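Local coordinates for protein trehalose-6-phosphate phosphatase (Candida albicans, PDB 5DXF) that belongs to glycosyltransferase family 20 and has in its N-terminal part the GT-B fold, two Rossmann-like lobes facing each other across a cleft, at residues P158-I163 and V230-S235; I430-D435 and E459-A464. All blocks are in the same frame, centred on the assembly; numbering follows the deposited sequence.

Interaction 1: residues P158-I163 and V230-S235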
loop_
_atom_site.group_PDB
_atom_site.type_symbol
_atom_site.label_atom_id
_atom_site.label_comp_id
_atom_site.label_asym_id
_atom_site.label_seq_id
_atom_site.Cartn_x
_atom_site.Cartn_y
_atom_site.Cartn_z
ATOM N N PRO A 158 7.110 12.608 -1.072
ATOM C CA PRO A 158 6.864 13.555 0.024
ATOM C C PRO A 158 5.715 14.514 -0.252
ATOM O O PRO A 158 4.921 14.778 0.652
ATOM C CB PRO A 158 8.178 14.330 0.124
ATOM C CG PRO A 158 9.182 13.447 -0.498
ATOM C CD PRO A 158 8.472 12.761 -1.605
ATOM N N VAL A 159 5.636 15.029 -1.475
ATOM C CA VAL A 159 4.579 15.966 -1.848
ATOM C C VAL A 159 3.194 15.322 -1.766
ATOM O O VAL A 159 2.270 15.897 -1.189
ATOM C CB VAL A 159 4.797 16.519 -3.270
ATOM C CG1 VAL A 159 3.569 17.280 -3.743
ATOM C CG2 VAL A 159 6.027 17.414 -3.308
ATOM N N PHE A 160 3.055 14.130 -2.324
ATOM C CA PHE A 160 1.785 13.421 -2.330
ATOM C C PHE A 160 1.349 13.105 -0.921
ATOM O O PHE A 160 0.171 12.987 -0.634
ATOM C CB PHE A 160 1.865 12.153 -3.155
ATOM C CG PHE A 160 1.876 12.395 -4.622
ATOM C CD1 PHE A 160 1.342 11.473 -5.484
ATOM C CD2 PHE A 160 2.420 13.540 -5.136
ATOM C CE1 PHE A 160 1.353 11.692 -6.842
ATOM C CE2 PHE A 160 2.441 13.766 -6.490
ATOM C CZ PHE A 160 1.907 12.841 -7.346
ATOM N N HIS A 161 2.324 12.947 -0.048
ATOM C CA HIS A 161 2.070 12.669 1.350
ATOM C C HIS A 161 2.070 13.893 2.243
ATOM O O HIS A 161 2.055 13.764 3.454
ATOM C CB HIS A 161 3.025 11.615 1.866
ATOM C CG HIS A 161 2.818 10.282 1.235
ATOM N ND1 HIS A 161 3.315 9.968 -0.005
ATOM C CD2 HIS A 161 2.143 9.195 1.656
ATOM C CE1 HIS A 161 2.966 8.738 -0.317
ATOM N NE2 HIS A 161 2.260 8.245 0.678
ATOM N N TYR A 162 2.060 15.074 1.638
ATOM C CA TYR A 162 2.076 16.326 2.380
ATOM C C TYR A 162 3.296 16.492 3.275
ATOM O O TYR A 162 3.182 16.847 4.436
ATOM C CB TYR A 162 0.803 16.462 3.213
ATOM C CG TYR A 162 -0.465 16.561 2.409
ATOM C CD1 TYR A 162 -0.433 16.652 1.034
ATOM C CD2 TYR A 162 -1.693 16.556 3.031
ATOM C CE1 TYR A 162 -1.595 16.743 0.301
ATOM C CE2 TYR A 162 -2.857 16.646 2.309
ATOM C CZ TYR A 162 -2.805 16.740 0.945
ATOM O OH TYR A 162 -3.971 16.831 0.231
ATOM N N ILE A 163 4.465 16.200 2.729
ATOM C CA ILE A 163 5.718 16.366 3.458
ATOM C C ILE A 163 6.612 17.395 2.776
ATOM O O ILE A 163 7.140 17.150 1.689
ATOM C CB ILE A 163 6.485 15.037 3.581
ATOM C CG1 ILE A 163 5.666 14.015 4.372
ATOM C CG2 ILE A 163 7.840 15.261 4.238
ATOM C CD1 ILE A 163 6.226 12.611 4.309
ATOM N N VAL A 230 -1.065 5.343 -4.051
ATOM C CA VAL A 230 -0.716 6.359 -3.068
ATOM C C VAL A 230 -1.739 7.496 -3.067
ATOM O O VAL A 230 -2.512 7.623 -4.020
ATOM C CB VAL A 230 0.699 6.926 -3.346
ATOM C CG1 VAL A 230 1.748 5.894 -2.985
ATOM C CG2 VAL A 230 0.838 7.349 -4.805
ATOM N N PRO A 231 -1.692 8.360 -2.075
ATOM C CA PRO A 231 -2.598 9.504 -2.009
ATOM C C PRO A 231 -2.307 10.546 -3.076
ATOM O O PRO A 231 -1.213 10.593 -3.598
ATOM C CB PRO A 231 -2.296 10.094 -0.644
ATOM C CG PRO A 231 -1.817 8.951 0.153
ATOM C CD PRO A 231 -1.056 8.082 -0.785
ATOM N N PHE A 232 -3.298 11.353 -3.419
ATOM C CA PHE A 232 -3.065 12.488 -4.293
ATOM C C PHE A 232 -3.180 13.783 -3.518
ATOM O O PHE A 232 -4.117 13.983 -2.759
ATOM C CB PHE A 232 -3.993 12.506 -5.499
ATOM C CG PHE A 232 -3.407 13.203 -6.685
ATOM C CD1 PHE A 232 -2.627 12.520 -7.580
ATOM C CD2 PHE A 232 -3.619 14.550 -6.885
ATOM C CE1 PHE A 232 -2.073 13.158 -8.661
ATOM C CE2 PHE A 232 -3.072 15.199 -7.964
ATOM C CZ PHE A 232 -2.294 14.501 -8.853
ATOM N N PRO A 233 -2.122 14.678 -3.729
ATOM C CA PRO A 233 -2.198 15.878 -2.885
ATOM C C PRO A 233 -3.098 16.988 -3.402
ATOM O O PRO A 233 -3.349 17.058 -4.591
ATOM C CB PRO A 233 -0.762 16.360 -2.845
ATOM C CG PRO A 233 -0.298 16.156 -4.224
ATOM C CD PRO A 233 -0.877 14.848 -4.635
ATOM N N SER A 234 -3.484 17.895 -2.515
ATOM C CA SER A 234 -4.294 19.063 -2.824
ATOM C C SER A 234 -3.500 19.961 -3.728
ATOM O O SER A 234 -2.291 19.845 -3.802
ATOM C CB SER A 234 -4.585 19.839 -1.554
ATOM O OG SER A 234 -5.950 20.135 -1.427
ATOM N N SER A 235 -4.188 20.820 -4.464
ATOM C CA SER A 235 -3.542 21.667 -5.449
ATOM C C SER A 235 -2.440 22.496 -4.800
ATOM O O SER A 235 -1.442 22.798 -5.421
ATOM C CB SER A 235 -4.566 22.562 -6.155
ATOM O OG SER A 235 -5.469 23.138 -5.239
#
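P233 fits between the rings of F160 and Y162 in an apolar proline-aromatic contact, which joins the C-terminal end of helix 147-160 to the loop between strand 223-227 and helix 235-238. The F160 ring offers a face: P233 CD sits 3.8 Å from its centroid, close to the ring normal, in a CH-pi contact. With chi1 at -75° the F160 ring swings away from its own carbonyl and packs against residues 230-233, where it meets the F232 ring obliquely, the two planes at 54°. Y162 approaches P233 differently, presenting its edge, with CE1 3.3 Å from P233 CB. Y162 has positive phi and is the C-prime residue of a Schellman motif, its N bonded to V159 O and the N of I163 to P158 O, and this turn ends the helix and sends the phenol back across the loop. There Y162 OH accepts a somewhat bent hydrogen bond of 3.0 Å from S234 N, at the N-cap position of helix 235-238. At the other end H161 NE2 lies 3.6 Å from P231 CD, while V230 CG1 comes up to the edge of the imidazole. W157 O takes the hydrogen bond of H161 ND1.

Interaction 2: residues I430-D435 and E459-A464; sequences ITSVRD and EFTGTA
D435 brings its carboxylate up to T461 and G462, and OD1 is gripped by two donors. The hydroxyl OG1 of T461 meets OD1 at 2.6 Å on the syn lone pair, whereas the backbone N of G462 arrives nearly in line with the C-O bond, 3.1 Å from OD1 and with an N-H...O angle of 163°. A chi1 of 57° places CG of D435 between its own backbone N and carbonyl carbon, and the T461 hydroxyl, opposite its own N, comes across obliquely to meet it. The second oxygen, OD2, forms a salt bridge with R344 and receives a weak bond from S432 OG, so that both oxygens are held and rotation of the carboxylate is limited. S432 CB lies alongside the T461 hydroxyl. Farther back along the chain, F460 touches with its CB, 3.3 Å from V433 O, while its ring turns off to meet W476. S458 OG, at the end of strand 455-458, hydrogen-bonds both S432 O and F460 N and so joins the two segments. Such loops, following the neighbouring parallel strands 428-430 and 455-458 at their C-terminal ends, are characteristic of a Rossmann-like lobe of the GT-B fold.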
loop_
_atom_site.group_PDB
_atom_site.type_symbol
_atom_site.label_atom_id
_atom_site.label_comp_id
_atom_site.label_asym_id
_atom_site.label_seq_id
_atom_site.Cartn_x
_atom_site.Cartn_y
_atom_site.Cartn_z
ATOM N N ILE A 430 -3.825 0.958 14.127
ATOM C CA ILE A 430 -3.329 1.628 12.928
ATOM C C ILE A 430 -3.390 3.138 13.127
ATOM O O ILE A 430 -4.464 3.689 13.364
ATOM C CB ILE A 430 -4.136 1.230 11.674
ATOM C CG1 ILE A 430 -4.221 -0.294 11.551
ATOM C CG2 ILE A 430 -3.534 1.849 10.422
ATOM C CD1 ILE A 430 -2.873 -0.982 11.567
ATOM N N THR A 431 -2.236 3.798 13.033
ATOM C CA THR A 431 -2.118 5.224 13.347
ATOM C C THR A 431 -1.569 6.024 12.168
ATOM O O THR A 431 -0.995 7.098 12.347
ATOM C CB THR A 431 -1.203 5.445 14.566
ATOM O OG1 THR A 431 0.037 4.756 14.357
ATOM C CG2 THR A 431 -1.856 4.906 15.823
ATOM N N SER A 432 -1.753 5.487 10.967
ATOM C CA SER A 432 -1.218 6.090 9.750
ATOM C C SER A 432 -1.599 7.559 9.592
ATOM O O SER A 432 -2.768 7.920 9.711
ATOM C CB SER A 432 -1.693 5.302 8.533
ATOM O OG SER A 432 -1.132 4.002 8.527
ATOM N N VAL A 433 -0.601 8.400 9.334
ATOM C CA VAL A 433 -0.819 9.831 9.145
ATOM C C VAL A 433 -1.460 10.106 7.790
ATOM O O VAL A 433 -2.360 10.943 7.673
ATOM C CB VAL A 433 0.510 10.619 9.272
ATOM C CG1 VAL A 433 0.412 11.990 8.613
ATOM C CG2 VAL A 433 0.896 10.750 10.736
ATOM N N ARG A 434 -1.005 9.376 6.776
ATOM C CA ARG A 434 -1.514 9.538 5.421
ATOM C C ARG A 434 -1.099 8.377 4.523
ATOM O O ARG A 434 0.091 8.162 4.284
ATOM C CB ARG A 434 -1.025 10.862 4.824
ATOM C CG ARG A 434 -1.526 11.144 3.418
ATOM C CD ARG A 434 -1.443 12.630 3.103
ATOM N NE ARG A 434 -1.640 12.920 1.685
ATOM C CZ ARG A 434 -2.819 13.184 1.129
ATOM N NH1 ARG A 434 -3.919 13.187 1.868
ATOM N NH2 ARG A 434 -2.897 13.441 -0.168
ATOM N N ASP A 435 -2.082 7.629 4.025
ATOM C CA ASP A 435 -1.807 6.551 3.078
ATOM C C ASP A 435 -2.972 6.304 2.126
ATOM O O ASP A 435 -4.084 6.784 2.351
ATOM C CB ASP A 435 -1.456 5.252 3.818
ATOM C CG ASP A 435 -2.543 4.800 4.787
ATOM O OD1 ASP A 435 -3.721 5.186 4.627
ATOM O OD2 ASP A 435 -2.213 4.036 5.716
ATOM N N GLU A 459 -8.340 7.976 11.611
ATOM C CA GLU A 459 -9.352 8.538 10.728
ATOM C C GLU A 459 -8.719 9.092 9.456
ATOM O O GLU A 459 -9.416 9.414 8.492
ATOM C CB GLU A 459 -10.142 9.632 11.445
ATOM C CG GLU A 459 -9.304 10.823 11.869
ATOM C CD GLU A 459 -10.097 11.823 12.682
ATOM O OE1 GLU A 459 -10.960 11.393 13.475
ATOM O OE2 GLU A 459 -9.862 13.040 12.526
ATOM N N PHE A 460 -7.394 9.194 9.456
ATOM C CA PHE A 460 -6.674 9.760 8.324
ATOM C C PHE A 460 -6.212 8.697 7.335
ATOM O O PHE A 460 -5.777 9.023 6.231
ATOM C CB PHE A 460 -5.471 10.568 8.811
ATOM C CG PHE A 460 -5.838 11.736 9.676
ATOM C CD1 PHE A 460 -6.408 12.871 9.124
ATOM C CD2 PHE A 460 -5.608 11.704 11.039
ATOM C CE1 PHE A 460 -6.745 13.949 9.917
ATOM C CE2 PHE A 460 -5.943 12.778 11.837
ATOM C CZ PHE A 460 -6.512 13.902 11.275
ATOM N N THR A 461 -6.299 7.429 7.722
ATOM C CA THR A 461 -5.943 6.357 6.800
ATOM C C THR A 461 -7.093 6.117 5.829
ATOM O O THR A 461 -8.256 6.364 6.153
ATOM C CB THR A 461 -5.587 5.044 7.533
ATOM O OG1 THR A 461 -4.947 4.146 6.619
ATOM C CG2 THR A 461 -6.829 4.377 8.100
ATOM N N GLY A 462 -6.758 5.647 4.632
ATOM C CA GLY A 462 -7.748 5.418 3.597
ATOM C C GLY A 462 -8.740 4.328 3.959
ATOM O O GLY A 462 -9.878 4.343 3.501
ATOM N N THR A 463 -8.312 3.383 4.789
ATOM C CA THR A 463 -9.158 2.247 5.149
ATOM C C THR A 463 -10.348 2.693 5.998
ATOM O O THR A 463 -11.402 2.054 5.992
ATOM C CB THR A 463 -8.353 1.163 5.894
ATOM O OG1 THR A 463 -7.211 0.791 5.111
ATOM C CG2 THR A 463 -9.204 -0.071 6.122
ATOM N N ALA A 464 -10.188 3.808 6.705
ATOM C CA ALA A 464 -11.302 4.407 7.433
ATOM C C ALA A 464 -12.480 4.688 6.494
ATOM O O ALA A 464 -13.633 4.714 6.929
ATOM C CB ALA A 464 -10.863 5.686 8.133
#

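The centres of the two contacts lie about 14 Å apart, and interaction 1 closes along the chain before interaction 2 opens. Interaction 1 belongs to the lobe built on the large mixed sheet that includes strand 223-227; interaction 2 follows strands 428-430 and 455-458 of a small parallel sheet in the other lobe. R434 spans the gap between them: its NE is 2.9 Å from F160 O, a probable hydrogen bond, its guanidinium makes a cation-pi contact with the Y162 ring, and NH2 bonds F232 O weakly. This arginine thus links loop 430-435 to both segments of interaction 1, so the two lobes touch here, as may be expected at the cleft of a GT-B protein.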